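Local coordinates for DNA mismatch repair protein MutL (PDB 6LZI) that binds ADP and magnesium in its Bergerat-fold ATPase domain and, as a MutL protein, probably uses its ATPase cycle in DNA mismatch repair, at residues Glu14-Val19 / Arg140-Asn145; Ser195-Val200 / Arg221-Arg226; Tyr233-Asn238 / Val261-Glu266; Glu249-Val254 / Glu293-Leu298. One frame throughout, in Å; residues are numbered along the deposited sequence.

Contact 1. Residues Glu14-Val19 / Arg140-Asn145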
loop_
_atom_site.group_PDB
_atom_site.type_symbol
_atom_site.label_atom_id
_atom_site.label_comp_id
_atom_site.label_asym_id
_atom_site.label_seq_id
_atom_site.Cartn_x
_atom_site.Cartn_y
_atom_site.Cartn_z
ATOM N N GLU A 14 -4.737 14.252 2.684
ATOM C CA GLU A 14 -3.952 15.292 3.347
ATOM C C GLU A 14 -2.536 15.364 2.818
ATOM O O GLU A 14 -1.870 16.378 3.025
ATOM C CB GLU A 14 -3.913 15.020 4.853
ATOM C CG GLU A 14 -5.334 14.908 5.335
ATOM C CD GLU A 14 -5.430 14.804 6.834
ATOM O OE1 GLU A 14 -4.866 13.858 7.405
ATOM O OE2 GLU A 14 -6.072 15.713 7.406
ATOM N N SER A 15 -2.042 14.298 2.210
ATOM C CA SER A 15 -0.636 14.236 1.832
ATOM C C SER A 15 -0.465 13.142 0.801
ATOM O O SER A 15 -1.375 12.337 0.565
ATOM C CB SER A 15 0.292 14.005 3.053
ATOM O OG SER A 15 0.267 12.697 3.583
ATOM N N PRO A 16 0.690 13.075 0.172
ATOM C CA PRO A 16 0.926 12.021 -0.841
ATOM C C PRO A 16 0.676 10.605 -0.355
ATOM O O PRO A 16 0.155 9.824 -1.136
ATOM C CB PRO A 16 2.403 12.213 -1.243
ATOM C CG PRO A 16 2.580 13.791 -1.026
ATOM C CD PRO A 16 1.783 14.086 0.256
ATOM N N VAL A 17 1.003 10.241 0.890
ATOM C CA VAL A 17 0.774 8.857 1.298
ATOM C C VAL A 17 -0.705 8.504 1.203
ATOM O O VAL A 17 -1.065 7.352 0.891
ATOM C CB VAL A 17 1.351 8.638 2.714
ATOM C CG1 VAL A 17 0.475 9.242 3.757
ATOM C CG2 VAL A 17 1.575 7.091 2.985
ATOM N N ASP A 18 -1.581 9.470 1.421
ATOM C CA ASP A 18 -3.009 9.155 1.401
ATOM C C ASP A 18 -3.445 8.813 -0.010
ATOM O O ASP A 18 -4.352 7.998 -0.221
ATOM C CB ASP A 18 -3.847 10.324 1.893
ATOM C CG ASP A 18 -3.567 10.678 3.329
ATOM O OD1 ASP A 18 -3.374 9.752 4.164
ATOM O OD2 ASP A 18 -3.495 11.897 3.635
ATOM N N VAL A 19 -2.867 9.529 -0.980
ATOM C CA VAL A 19 -3.090 9.226 -2.377
ATOM C C VAL A 19 -2.612 7.812 -2.719
ATOM O O VAL A 19 -3.328 7.041 -3.383
ATOM C CB VAL A 19 -2.401 10.250 -3.260
ATOM C CG1 VAL A 19 -2.630 9.817 -4.737
ATOM C CG2 VAL A 19 -2.959 11.626 -2.996
ATOM N N ARG A 140 -0.297 14.608 -10.218
ATOM C CA ARG A 140 0.777 15.590 -10.254
ATOM C C ARG A 140 0.397 16.832 -9.483
ATOM O O ARG A 140 -0.765 17.226 -9.510
ATOM C CB ARG A 140 1.116 16.000 -11.695
ATOM C CG ARG A 140 1.902 14.891 -12.442
ATOM C CD ARG A 140 2.363 15.376 -13.830
ATOM N NE ARG A 140 3.313 14.376 -14.324
ATOM C CZ ARG A 140 4.611 14.328 -13.984
ATOM N NH1 ARG A 140 5.151 15.232 -13.158
ATOM N NH2 ARG A 140 5.373 13.359 -14.454
ATOM N N ASP A 141 1.426 17.478 -8.922
ATOM C CA ASP A 141 1.324 18.798 -8.314
ATOM C C ASP A 141 0.215 18.845 -7.268
ATOM O O ASP A 141 -0.677 19.703 -7.311
ATOM C CB ASP A 141 1.080 19.839 -9.382
ATOM C CG ASP A 141 2.295 20.035 -10.259
ATOM O OD1 ASP A 141 3.367 19.458 -9.937
ATOM O OD2 ASP A 141 2.180 20.785 -11.246
ATOM N N LEU A 142 0.317 17.914 -6.319
ATOM C CA LEU A 142 -0.767 17.710 -5.366
ATOM C C LEU A 142 -0.930 19.013 -4.614
ATOM O O LEU A 142 0.073 19.658 -4.259
ATOM C CB LEU A 142 -0.424 16.543 -4.442
ATOM C CG LEU A 142 -1.404 16.150 -3.319
ATOM C CD1 LEU A 142 -2.690 15.675 -4.015
ATOM C CD2 LEU A 142 -0.812 15.091 -2.383
ATOM N N PHE A 143 -2.206 19.418 -4.410
ATOM C CA PHE A 143 -2.614 20.701 -3.754
ATOM C C PHE A 143 -2.056 21.950 -4.462
ATOM O O PHE A 143 -1.852 22.994 -3.832
ATOM C CB PHE A 143 -2.206 20.702 -2.273
ATOM C CG PHE A 143 -2.703 19.506 -1.506
ATOM C CD1 PHE A 143 -4.093 19.247 -1.467
ATOM C CD2 PHE A 143 -1.813 18.699 -0.810
ATOM C CE1 PHE A 143 -4.565 18.144 -0.737
ATOM C CE2 PHE A 143 -2.294 17.583 -0.073
ATOM C CZ PHE A 143 -3.702 17.339 -0.084
ATOM N N PHE A 144 -1.807 21.890 -5.783
ATOM C CA PHE A 144 -1.372 23.122 -6.475
ATOM C C PHE A 144 -2.403 24.241 -6.370
ATOM O O PHE A 144 -2.050 25.452 -6.379
ATOM C CB PHE A 144 -1.105 22.798 -7.941
ATOM C CG PHE A 144 -2.336 22.721 -8.756
ATOM C CD1 PHE A 144 -3.029 21.534 -8.819
ATOM C CD2 PHE A 144 -2.766 23.791 -9.541
ATOM C CE1 PHE A 144 -4.171 21.420 -9.589
ATOM C CE2 PHE A 144 -3.895 23.691 -10.329
ATOM C CZ PHE A 144 -4.613 22.484 -10.365
ATOM N N ASN A 145 -3.694 23.866 -6.303
ATOM C CA ASN A 145 -4.843 24.723 -6.109
ATOM C C ASN A 145 -5.052 25.155 -4.651
ATOM O O ASN A 145 -5.897 26.036 -4.424
ATOM C CB ASN A 145 -6.129 24.010 -6.640
ATOM C CG ASN A 145 -6.439 22.638 -5.919
ATOM O OD1 ASN A 145 -5.513 21.900 -5.584
ATOM N ND2 ASN A 145 -7.778 22.256 -5.794
#
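Leu142 packs its CD2 methyl against Pro16 and Val19 and carries most of the apolar contact. This methyl sits 3.6 Å from Pro16 N and 3.8 Å from Pro16 CD, meeting the flank of the proline ring; it also faces Val19 CG2 tip to tip at 4.1 Å. With CG anti to the backbone N (chi1 178°), the forked end of Leu142 is sent out from the loop into the angle between these two residues. Proline suits the first turn of a helix, where its missing N-H costs no bond, and Ile47 of strand 46-51 backs both Pro16 and Val19.

The helix opened here, 16-29, belongs to the Bergerat ATP-binding fold and carries Asn26 and Ser27 of the ADP pocket further along; the contact thus ties its beginning to the loop that follows strand 134-140. A type II turn from Asp141 to Phe144 shapes that loop.

Aromatic contact is supplied by Phe143, whose CE2 lies 3.4 Å from Glu14 O, while Ser15 N approaches the ring at its edge. Leu142 CG covers part of one face of this ring.

The side-chain hydrogen bonds made inside the two segments both belong to Asp18. Its OD2 accepts from Glu14 N at 2.8 Å, on the anti side, and weakly from Ser15 N, so the carboxylate reaches back from the first turn to the two N-H groups ahead of it.

Contact 2. Residues Ser195-Val200 / Arg221-Arg226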
loop_
_atom_site.group_PDB
_atom_site.type_symbol
_atom_site.label_atom_id
_atom_site.label_comp_id
_atom_site.label_asym_id
_atom_site.label_seq_id
_atom_site.Cartn_x
_atom_site.Cartn_y
_atom_site.Cartn_z
ATOM N N SER A 195 5.771 -16.876 -0.371
ATOM C CA SER A 195 5.001 -17.288 0.764
ATOM C C SER A 195 4.989 -16.128 1.744
ATOM O O SER A 195 5.752 -15.162 1.598
ATOM C CB SER A 195 5.619 -18.506 1.425
ATOM O OG SER A 195 6.794 -18.100 2.106
ATOM N N LEU A 196 4.107 -16.207 2.704
ATOM C CA LEU A 196 4.037 -15.115 3.685
ATOM C C LEU A 196 5.351 -14.987 4.449
ATOM O O LEU A 196 5.874 -13.870 4.630
ATOM C CB LEU A 196 2.864 -15.291 4.654
ATOM C CG LEU A 196 2.656 -14.238 5.760
ATOM C CD1 LEU A 196 2.504 -12.865 5.203
ATOM C CD2 LEU A 196 1.475 -14.590 6.683
ATOM N N LYS A 197 5.884 -16.118 4.937
ATOM C CA LYS A 197 7.132 -16.064 5.694
ATOM C C LYS A 197 8.280 -15.515 4.852
ATOM O O LYS A 197 9.064 -14.690 5.337
ATOM C CB LYS A 197 7.480 -17.455 6.256
ATOM C CG LYS A 197 8.641 -17.366 7.245
ATOM C CD LYS A 197 8.908 -18.721 7.840
ATOM C CE LYS A 197 9.639 -18.567 9.118
ATOM N NZ LYS A 197 10.987 -18.698 8.617
ATOM N N GLU A 198 8.370 -15.923 3.581
ATOM C CA GLU A 198 9.366 -15.347 2.674
ATOM C C GLU A 198 9.164 -13.848 2.513
ATOM O O GLU A 198 10.149 -13.084 2.458
ATOM C CB GLU A 198 9.321 -16.009 1.303
ATOM C CG GLU A 198 9.880 -17.385 1.338
ATOM C CD GLU A 198 9.273 -18.297 0.286
ATOM O OE1 GLU A 198 8.437 -17.847 -0.552
ATOM O OE2 GLU A 198 9.646 -19.492 0.304
ATOM N N ARG A 199 7.887 -13.411 2.465
ATOM C CA ARG A 199 7.575 -12.001 2.253
ATOM C C ARG A 199 7.931 -11.173 3.492
ATOM O O ARG A 199 8.532 -10.094 3.378
ATOM C CB ARG A 199 6.092 -11.872 1.900
ATOM C CG ARG A 199 5.514 -10.441 1.897
ATOM C CD ARG A 199 6.323 -9.508 0.976
ATOM N NE ARG A 199 6.237 -9.952 -0.413
ATOM C CZ ARG A 199 5.268 -9.657 -1.263
ATOM N NH1 ARG A 199 4.187 -8.909 -0.974
ATOM N NH2 ARG A 199 5.413 -10.079 -2.509
ATOM N N VAL A 200 7.642 -11.693 4.680
ATOM C CA VAL A 200 8.094 -11.022 5.892
ATOM C C VAL A 200 9.594 -10.843 5.884
ATOM O O VAL A 200 10.102 -9.786 6.251
ATOM C CB VAL A 200 7.630 -11.806 7.129
ATOM C CG1 VAL A 200 8.189 -11.170 8.368
ATOM C CG2 VAL A 200 6.130 -11.642 7.157
ATOM N N ARG A 221 -0.697 -15.832 14.280
ATOM C CA ARG A 221 0.497 -16.272 13.582
ATOM C C ARG A 221 1.472 -15.101 13.660
ATOM O O ARG A 221 1.165 -14.004 13.158
ATOM C CB ARG A 221 0.159 -16.627 12.126
ATOM C CG ARG A 221 1.261 -17.282 11.303
ATOM C CD ARG A 221 0.803 -17.443 9.856
ATOM N NE ARG A 221 1.737 -18.266 9.119
ATOM C CZ ARG A 221 1.649 -18.550 7.825
ATOM N NH1 ARG A 221 0.646 -18.070 7.080
ATOM N NH2 ARG A 221 2.588 -19.317 7.287
ATOM N N ALA A 222 2.631 -15.316 14.289
ATOM C CA ALA A 222 3.655 -14.282 14.305
ATOM C C ALA A 222 4.955 -14.751 13.666
ATOM O O ALA A 222 5.236 -15.958 13.552
ATOM C CB ALA A 222 3.947 -13.785 15.725
ATOM N N PHE A 223 5.768 -13.767 13.295
ATOM C CA PHE A 223 7.136 -13.993 12.840
ATOM C C PHE A 223 8.010 -13.115 13.697
ATOM O O PHE A 223 7.781 -11.899 13.724
ATOM C CB PHE A 223 7.299 -13.628 11.347
ATOM C CG PHE A 223 6.340 -14.396 10.471
ATOM C CD1 PHE A 223 5.019 -13.943 10.303
ATOM C CD2 PHE A 223 6.712 -15.615 9.929
ATOM C CE1 PHE A 223 4.087 -14.704 9.538
ATOM C CE2 PHE A 223 5.825 -16.364 9.205
ATOM C CZ PHE A 223 4.490 -15.916 9.013
ATOM N N VAL A 224 8.984 -13.719 14.390
ATOM C CA VAL A 224 9.785 -13.001 15.378
ATOM C C VAL A 224 11.255 -13.105 15.000
ATOM O O VAL A 224 11.718 -14.157 14.547
ATOM C CB VAL A 224 9.544 -13.541 16.811
ATOM C CG1 VAL A 224 8.090 -13.373 17.163
ATOM C CG2 VAL A 224 9.933 -14.975 16.898
ATOM N N SER A 225 12.001 -12.013 15.192
ATOM C CA SER A 225 13.454 -12.069 15.041
ATOM C C SER A 225 14.060 -11.249 16.156
ATOM O O SER A 225 13.710 -10.066 16.289
ATOM C CB SER A 225 13.899 -11.521 13.689
ATOM O OG SER A 225 15.307 -11.580 13.557
ATOM N N ARG A 226 14.969 -11.849 16.914
ATOM C CA ARG A 226 15.213 -11.313 18.247
ATOM C C ARG A 226 16.295 -10.263 18.353
ATOM O O ARG A 226 16.271 -9.475 19.312
ATOM C CB ARG A 226 15.547 -12.431 19.228
ATOM C CG ARG A 226 14.298 -13.087 19.686
ATOM C CD ARG A 226 14.480 -13.851 20.949
ATOM N NE ARG A 226 13.167 -14.037 21.526
ATOM C CZ ARG A 226 12.650 -13.261 22.471
ATOM N NH1 ARG A 226 13.332 -12.220 22.951
ATOM N NH2 ARG A 226 11.439 -13.527 22.930
#
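Arg221 begins the contact by laying its extended side chain past Leu196, the two running in opposite directions, so that Arg221 NH1 comes to 3.6 Å from Leu196 CD2. A long arginine can touch a leucine in this way while its NE stays in a salt bridge with Glu210. Two residues on, Phe223 does most of the work. Its CG is anti to the carbonyl carbon (chi1 -57°), and the ring reaches out to helix 196-204, whose segment 196-200 crosses segment 221-225 of the five-stranded sheet at -37° in the S5-like domain of MutL. Leu196 CD2 meets Phe223 CE1 at 3.9 Å. At the CE2 side of the ring, obliquely, Lys197 lends only its aliphatic part, CB lying 3.6 Å from Phe223 CE2, while its NZ leads away to a salt bridge with Glu201. Val200 CG2 lies over one face of the ring, and Val200 CG1 is 4.0 Å from Phe223 CB. The helix starts just before these residues with a capping box, in which Glu198 N donates to Ser195 OG and Ser195 N to Glu198 OE1.

Contact 3. Residues Tyr233-Asn238 / Val261-Glu266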
loop_
_atom_site.group_PDB
_atom_site.type_symbol
_atom_site.label_atom_id
_atom_site.label_comp_id
_atom_site.label_asym_id
_atom_site.label_seq_id
_atom_site.Cartn_x
_atom_site.Cartn_y
_atom_site.Cartn_z
ATOM N N TYR A 233 7.133 -3.606 15.947
ATOM C CA TYR A 233 5.977 -4.404 16.384
ATOM C C TYR A 233 4.776 -4.092 15.506
ATOM O O TYR A 233 4.055 -3.113 15.752
ATOM C CB TYR A 233 5.666 -4.142 17.854
ATOM C CG TYR A 233 6.915 -4.170 18.660
ATOM C CD1 TYR A 233 7.686 -3.020 18.826
ATOM C CD2 TYR A 233 7.361 -5.349 19.217
ATOM C CE1 TYR A 233 8.862 -3.060 19.547
ATOM C CE2 TYR A 233 8.540 -5.397 19.960
ATOM C CZ TYR A 233 9.281 -4.252 20.125
ATOM O OH TYR A 233 10.456 -4.294 20.852
ATOM N N TYR A 234 4.574 -4.942 14.488
ATOM C CA TYR A 234 3.505 -4.828 13.513
ATOM C C TYR A 234 2.358 -5.757 13.875
ATOM O O TYR A 234 2.566 -6.887 14.331
ATOM C CB TYR A 234 4.023 -5.167 12.113
ATOM C CG TYR A 234 5.048 -4.193 11.600
ATOM C CD1 TYR A 234 6.352 -4.242 12.037
ATOM C CD2 TYR A 234 4.691 -3.191 10.694
ATOM C CE1 TYR A 234 7.281 -3.320 11.583
ATOM C CE2 TYR A 234 5.622 -2.287 10.215
ATOM C CZ TYR A 234 6.911 -2.351 10.688
ATOM O OH TYR A 234 7.826 -1.458 10.217
ATOM N N VAL A 235 1.144 -5.269 13.684
ATOM C CA VAL A 235 -0.055 -6.002 14.052
ATOM C C VAL A 235 -1.074 -5.875 12.932
ATOM O O VAL A 235 -1.457 -4.763 12.548
ATOM C CB VAL A 235 -0.684 -5.487 15.353
ATOM C CG1 VAL A 235 -1.911 -6.314 15.647
ATOM C CG2 VAL A 235 0.317 -5.530 16.497
ATOM N N PHE A 236 -1.561 -7.008 12.461
ATOM C CA PHE A 236 -2.590 -7.040 11.434
ATOM C C PHE A 236 -3.731 -7.837 12.025
ATOM O O PHE A 236 -3.541 -9.004 12.376
ATOM C CB PHE A 236 -2.080 -7.687 10.135
ATOM C CG PHE A 236 -0.895 -6.976 9.545
ATOM C CD1 PHE A 236 -1.072 -5.867 8.720
ATOM C CD2 PHE A 236 0.388 -7.388 9.843
ATOM C CE1 PHE A 236 0.003 -5.167 8.199
ATOM C CE2 PHE A 236 1.517 -6.681 9.302
ATOM C CZ PHE A 236 1.309 -5.600 8.469
ATOM N N ILE A 237 -4.889 -7.195 12.193
ATOM C CA ILE A 237 -6.078 -7.884 12.680
ATOM C C ILE A 237 -7.029 -8.054 11.503
ATOM O O ILE A 237 -7.504 -7.067 10.925
ATOM C CB ILE A 237 -6.722 -7.152 13.863
ATOM C CG1 ILE A 237 -5.693 -7.051 15.007
ATOM C CG2 ILE A 237 -7.912 -7.940 14.348
ATOM C CD1 ILE A 237 -6.271 -6.844 16.401
ATOM N N ASN A 238 -7.291 -9.309 11.159
ATOM C CA ASN A 238 -8.118 -9.701 10.022
ATOM C C ASN A 238 -7.677 -8.930 8.787
ATOM O O ASN A 238 -8.436 -8.180 8.171
ATOM C CB ASN A 238 -9.611 -9.501 10.310
ATOM C CG ASN A 238 -10.041 -10.139 11.606
ATOM O OD1 ASN A 238 -9.214 -10.629 12.372
ATOM N ND2 ASN A 238 -11.341 -10.123 11.875
ATOM N N VAL A 261 8.617 -8.170 15.624
ATOM C CA VAL A 261 7.429 -8.995 15.840
ATOM C C VAL A 261 6.397 -8.613 14.800
ATOM O O VAL A 261 5.967 -7.458 14.759
ATOM C CB VAL A 261 6.831 -8.823 17.240
ATOM C CG1 VAL A 261 5.590 -9.703 17.363
ATOM C CG2 VAL A 261 7.848 -9.163 18.356
ATOM N N VAL A 262 6.000 -9.566 13.942
ATOM C CA VAL A 262 4.950 -9.314 12.979
ATOM C C VAL A 262 3.829 -10.248 13.331
ATOM O O VAL A 262 3.964 -11.465 13.189
ATOM C CB VAL A 262 5.391 -9.533 11.525
ATOM C CG1 VAL A 262 4.242 -9.144 10.593
ATOM C CG2 VAL A 262 6.688 -8.770 11.237
ATOM N N LEU A 263 2.716 -9.689 13.780
ATOM C CA LEU A 263 1.613 -10.471 14.298
ATOM C C LEU A 263 0.416 -10.375 13.364
ATOM O O LEU A 263 -0.104 -9.283 13.114
ATOM C CB LEU A 263 1.222 -10.000 15.699
ATOM C CG LEU A 263 -0.045 -10.609 16.311
ATOM C CD1 LEU A 263 0.153 -12.081 16.659
ATOM C CD2 LEU A 263 -0.453 -9.822 17.544
ATOM N N TYR A 264 -0.022 -11.525 12.874
ATOM C CA TYR A 264 -1.250 -11.651 12.092
ATOM C C TYR A 264 -2.312 -12.265 12.983
ATOM O O TYR A 264 -2.223 -13.442 13.342
ATOM C CB TYR A 264 -1.020 -12.525 10.859
ATOM C CG TYR A 264 -0.002 -11.921 9.924
ATOM C CD1 TYR A 264 1.384 -12.124 10.124
ATOM C CD2 TYR A 264 -0.429 -11.140 8.871
ATOM C CE1 TYR A 264 2.294 -11.530 9.217
ATOM C CE2 TYR A 264 0.489 -10.531 7.987
ATOM C CZ TYR A 264 1.845 -10.777 8.184
ATOM O OH TYR A 264 2.773 -10.181 7.353
ATOM N N ALA A 265 -3.302 -11.462 13.353
ATOM C CA ALA A 265 -4.400 -11.908 14.190
ATOM C C ALA A 265 -5.653 -12.035 13.332
ATOM O O ALA A 265 -5.937 -11.169 12.498
ATOM C CB ALA A 265 -4.646 -10.925 15.336
ATOM N N GLU A 266 -6.388 -13.118 13.549
ATOM C CA GLU A 266 -7.673 -13.377 12.918
ATOM C C GLU A 266 -8.700 -13.537 14.027
ATOM O O GLU A 266 -8.574 -14.435 14.866
ATOM C CB GLU A 266 -7.609 -14.634 12.056
ATOM C CG GLU A 266 -8.572 -14.654 10.871
ATOM C CD GLU A 266 -9.074 -16.054 10.602
ATOM O OE1 GLU A 266 -9.653 -16.666 11.529
ATOM O OE2 GLU A 266 -8.844 -16.567 9.484
#
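A beta-alpha-beta crossover brings strands 232-237 and 260-266 together as parallel neighbours in the five-stranded sheet, the connection running through short strand 240-242 and helix 245-254. Tyr234 N donates to Val261 O, Leu263 N to Tyr234 O, Phe236 N to Leu263 O and Ala265 N to Phe236 O, so Tyr234 bonds to the residues flanking Val262, and Phe236 to those flanking Tyr264.

On the sheet face of Tyr234, Phe236, Val262 and Tyr264, two aromatic rings lie side by side, planes at 18° but slid until the Phe236 and Tyr264 centroids are 5.1 Å apart. Phe236 CD2 rests over a face of Tyr264, 3.7 Å from Tyr264 CE2. Val262 CG1 meets the Phe236 ring edge, 3.9 Å from Phe236 CE2. Tyrosine suits position 264 because its OH also bonds to Leu172 O of helix 156-173; an alanine here would probably take away the ring face on which Phe236 CD2 rests and leave Leu172 O without this donor.

The other face is mainly aliphatic, with Val235, Ile237, Val261, Leu263 and Ala265, and Tyr233 at its start; Ile237 CG1 meets Ala265 CB at 4.0 Å. At the strand end, Asn238 N donates to Ala265 O at 2.7 Å.

Contact 4. Residues Glu249-Val254 / Glu293-Leu298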
loop_
_atom_site.group_PDB
_atom_site.type_symbol
_atom_site.label_atom_id
_atom_site.label_comp_id
_atom_site.label_asym_id
_atom_site.label_seq_id
_atom_site.Cartn_x
_atom_site.Cartn_y
_atom_site.Cartn_z
ATOM N N GLU A 249 2.934 -2.049 22.932
ATOM C CA GLU A 249 3.627 -2.071 24.216
ATOM C C GLU A 249 3.628 -3.471 24.814
ATOM O O GLU A 249 4.606 -3.888 25.441
ATOM C CB GLU A 249 2.969 -1.099 25.204
ATOM C CG GLU A 249 3.024 0.387 24.830
ATOM C CD GLU A 249 2.264 1.263 25.829
ATOM O OE1 GLU A 249 2.819 2.288 26.291
ATOM O OE2 GLU A 249 1.110 0.915 26.165
ATOM N N PHE A 250 2.520 -4.202 24.655
ATOM C CA PHE A 250 2.432 -5.549 25.205
ATOM C C PHE A 250 3.292 -6.524 24.411
ATOM O O PHE A 250 3.845 -7.470 24.983
ATOM C CB PHE A 250 0.973 -6.002 25.223
ATOM C CG PHE A 250 0.760 -7.374 25.807
ATOM C CD1 PHE A 250 0.883 -8.508 25.020
ATOM C CD2 PHE A 250 0.413 -7.524 27.141
ATOM C CE1 PHE A 250 0.682 -9.765 25.554
ATOM C CE2 PHE A 250 0.205 -8.777 27.678
ATOM C CZ PHE A 250 0.336 -9.906 26.891
ATOM N N LEU A 251 3.389 -6.332 23.086
ATOM C CA LEU A 251 4.340 -7.119 22.299
ATOM C C LEU A 251 5.773 -6.776 22.684
ATOM O O LEU A 251 6.633 -7.651 22.771
ATOM C CB LEU A 251 4.127 -6.883 20.796
ATOM C CG LEU A 251 2.861 -7.348 20.089
ATOM C CD1 LEU A 251 2.871 -6.768 18.678
ATOM C CD2 LEU A 251 2.761 -8.884 20.049
ATOM N N ARG A 252 6.049 -5.498 22.936
ATOM C CA ARG A 252 7.337 -5.124 23.501
ATOM C C ARG A 252 7.570 -5.814 24.844
ATOM O O ARG A 252 8.663 -6.330 25.102
ATOM C CB ARG A 252 7.399 -3.602 23.655
ATOM C CG ARG A 252 8.764 -3.036 24.020
ATOM C CD ARG A 252 8.753 -1.505 23.933
ATOM N NE ARG A 252 8.595 -1.012 22.560
ATOM C CZ ARG A 252 7.485 -0.450 22.075
ATOM N NH1 ARG A 252 6.415 -0.310 22.845
ATOM N NH2 ARG A 252 7.446 -0.035 20.809
ATOM N N LYS A 253 6.537 -5.892 25.681
ATOM C CA LYS A 253 6.726 -6.469 27.003
ATOM C C LYS A 253 6.941 -7.991 26.964
ATOM O O LYS A 253 7.783 -8.513 27.704
ATOM C CB LYS A 253 5.554 -6.110 27.910
ATOM C CG LYS A 253 6.028 -5.953 29.344
ATOM C CD LYS A 253 7.291 -5.073 29.324
ATOM C CE LYS A 253 7.941 -4.895 30.687
ATOM N NZ LYS A 253 9.153 -4.028 30.556
ATOM N N VAL A 254 6.196 -8.734 26.133
ATOM C CA VAL A 254 6.374 -10.193 26.147
ATOM C C VAL A 254 7.426 -10.680 25.141
ATOM O O VAL A 254 7.935 -11.805 25.282
ATOM C CB VAL A 254 5.047 -10.949 25.926
ATOM C CG1 VAL A 254 4.028 -10.581 27.007
ATOM C CG2 VAL A 254 4.474 -10.736 24.495
ATOM N N GLU A 293 -3.832 -12.523 26.570
ATOM C CA GLU A 293 -3.389 -13.794 27.130
ATOM C C GLU A 293 -2.803 -14.697 26.048
ATOM O O GLU A 293 -1.681 -15.201 26.183
ATOM C CB GLU A 293 -4.561 -14.479 27.843
ATOM C CG GLU A 293 -4.469 -15.998 27.914
ATOM C CD GLU A 293 -5.545 -16.610 28.803
ATOM O OE1 GLU A 293 -6.370 -15.846 29.355
ATOM O OE2 GLU A 293 -5.560 -17.856 28.953
ATOM N N LEU A 294 -3.546 -14.914 24.959
ATOM C CA LEU A 294 -3.058 -15.831 23.932
ATOM C C LEU A 294 -1.794 -15.297 23.266
ATOM O O LEU A 294 -0.941 -16.078 22.828
ATOM C CB LEU A 294 -4.153 -16.105 22.899
ATOM C CG LEU A 294 -3.905 -17.290 21.943
ATOM C CD1 LEU A 294 -3.648 -18.590 22.683
ATOM C CD2 LEU A 294 -5.042 -17.465 20.927
ATOM N N VAL A 295 -1.626 -13.981 23.231
ATOM C CA VAL A 295 -0.389 -13.416 22.710
ATOM C C VAL A 295 0.785 -13.770 23.611
ATOM O O VAL A 295 1.847 -14.176 23.133
ATOM C CB VAL A 295 -0.529 -11.894 22.532
ATOM C CG1 VAL A 295 0.795 -11.285 22.176
ATOM C CG2 VAL A 295 -1.561 -11.577 21.464
ATOM N N ARG A 296 0.628 -13.599 24.936
ATOM C CA ARG A 296 1.722 -13.985 25.824
ATOM C C ARG A 296 1.915 -15.502 25.846
ATOM O O ARG A 296 3.037 -15.973 26.018
ATOM C CB ARG A 296 1.508 -13.399 27.228
ATOM C CG ARG A 296 0.931 -14.302 28.309
ATOM C CD ARG A 296 0.722 -13.513 29.648
ATOM N NE ARG A 296 1.971 -12.943 30.172
ATOM C CZ ARG A 296 2.241 -11.639 30.269
ATOM N NH1 ARG A 296 1.342 -10.735 29.896
ATOM N NH2 ARG A 296 3.415 -11.233 30.747
ATOM N N GLU A 297 0.853 -16.280 25.626
ATOM C CA GLU A 297 1.009 -17.715 25.406
ATOM C C GLU A 297 1.823 -17.986 24.140
ATOM O O GLU A 297 2.745 -18.815 24.137
ATOM C CB GLU A 297 -0.382 -18.365 25.337
ATOM C CG GLU A 297 -0.461 -19.753 24.679
ATOM C CD GLU A 297 -1.759 -20.469 25.016
ATOM O OE1 GLU A 297 -1.855 -21.686 24.768
ATOM O OE2 GLU A 297 -2.678 -19.819 25.557
ATOM N N LEU A 298 1.500 -17.265 23.069
ATOM C CA LEU A 298 2.262 -17.310 21.827
ATOM C C LEU A 298 3.743 -16.990 22.046
ATOM O O LEU A 298 4.623 -17.622 21.441
ATOM C CB LEU A 298 1.617 -16.328 20.862
ATOM C CG LEU A 298 2.014 -16.079 19.425
ATOM C CD1 LEU A 298 3.323 -15.318 19.359
ATOM C CD2 LEU A 298 2.067 -17.366 18.647
#
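Arg296 NH1 is approached by two carbons of one ring, lying 3.2 Å from Phe250 CE2 and 3.3 Å from Phe250 CZ. The guanidinium stands almost upright to the ring, their planes 82° apart. Val254 CG1 fills the corner between them: it covers part of a face of the Phe250 ring and part of a face of the Arg296 guanidinium, 3.8 Å from Arg296 NH2. A chi1 of -178°, which swings the Phe250 ring opposite its own N, carries it toward the other helix, and its edge receives Val295 CG1, 3.7 Å from Phe250 CE1. Were Phe250 replaced by alanine, a gap would probably open beside Val295 and the guanidinium would be freer to turn. Leu251 CD2 meets the same methyl, Val295 CG1, at 3.8 Å; buried Leu251 and Val295 face the sheet, while Arg296 lies exposed. Segments 249-254 and 293-298 cross at -33°, and their helices lie over one face of the five-stranded sheet, Leu251 resting on Tyr233 and Val235, and Val295 on Leu220.

Overall arrangement
Contact 1 comes first along the chain and stands apart, in the ATPase part that holds ADP; its centre is about 30 Å from that of contact 3 and about 38 Å from that of contact 4. Contacts 2, 3 and 4 share the S5-like domain and its five-stranded sheet. Contact 2 closes before contact 3 opens, whereas the segments of contacts 3 and 4 alternate in sequence. Centres of contacts 2 and 3 are about 11 Å apart, joined by backbone pairing of strands 219-225 and 260-266. Helix 196-204 covers one sheet face, and the two helices of contact 4 the other, giving a layered domain beside the nucleotide-binding one.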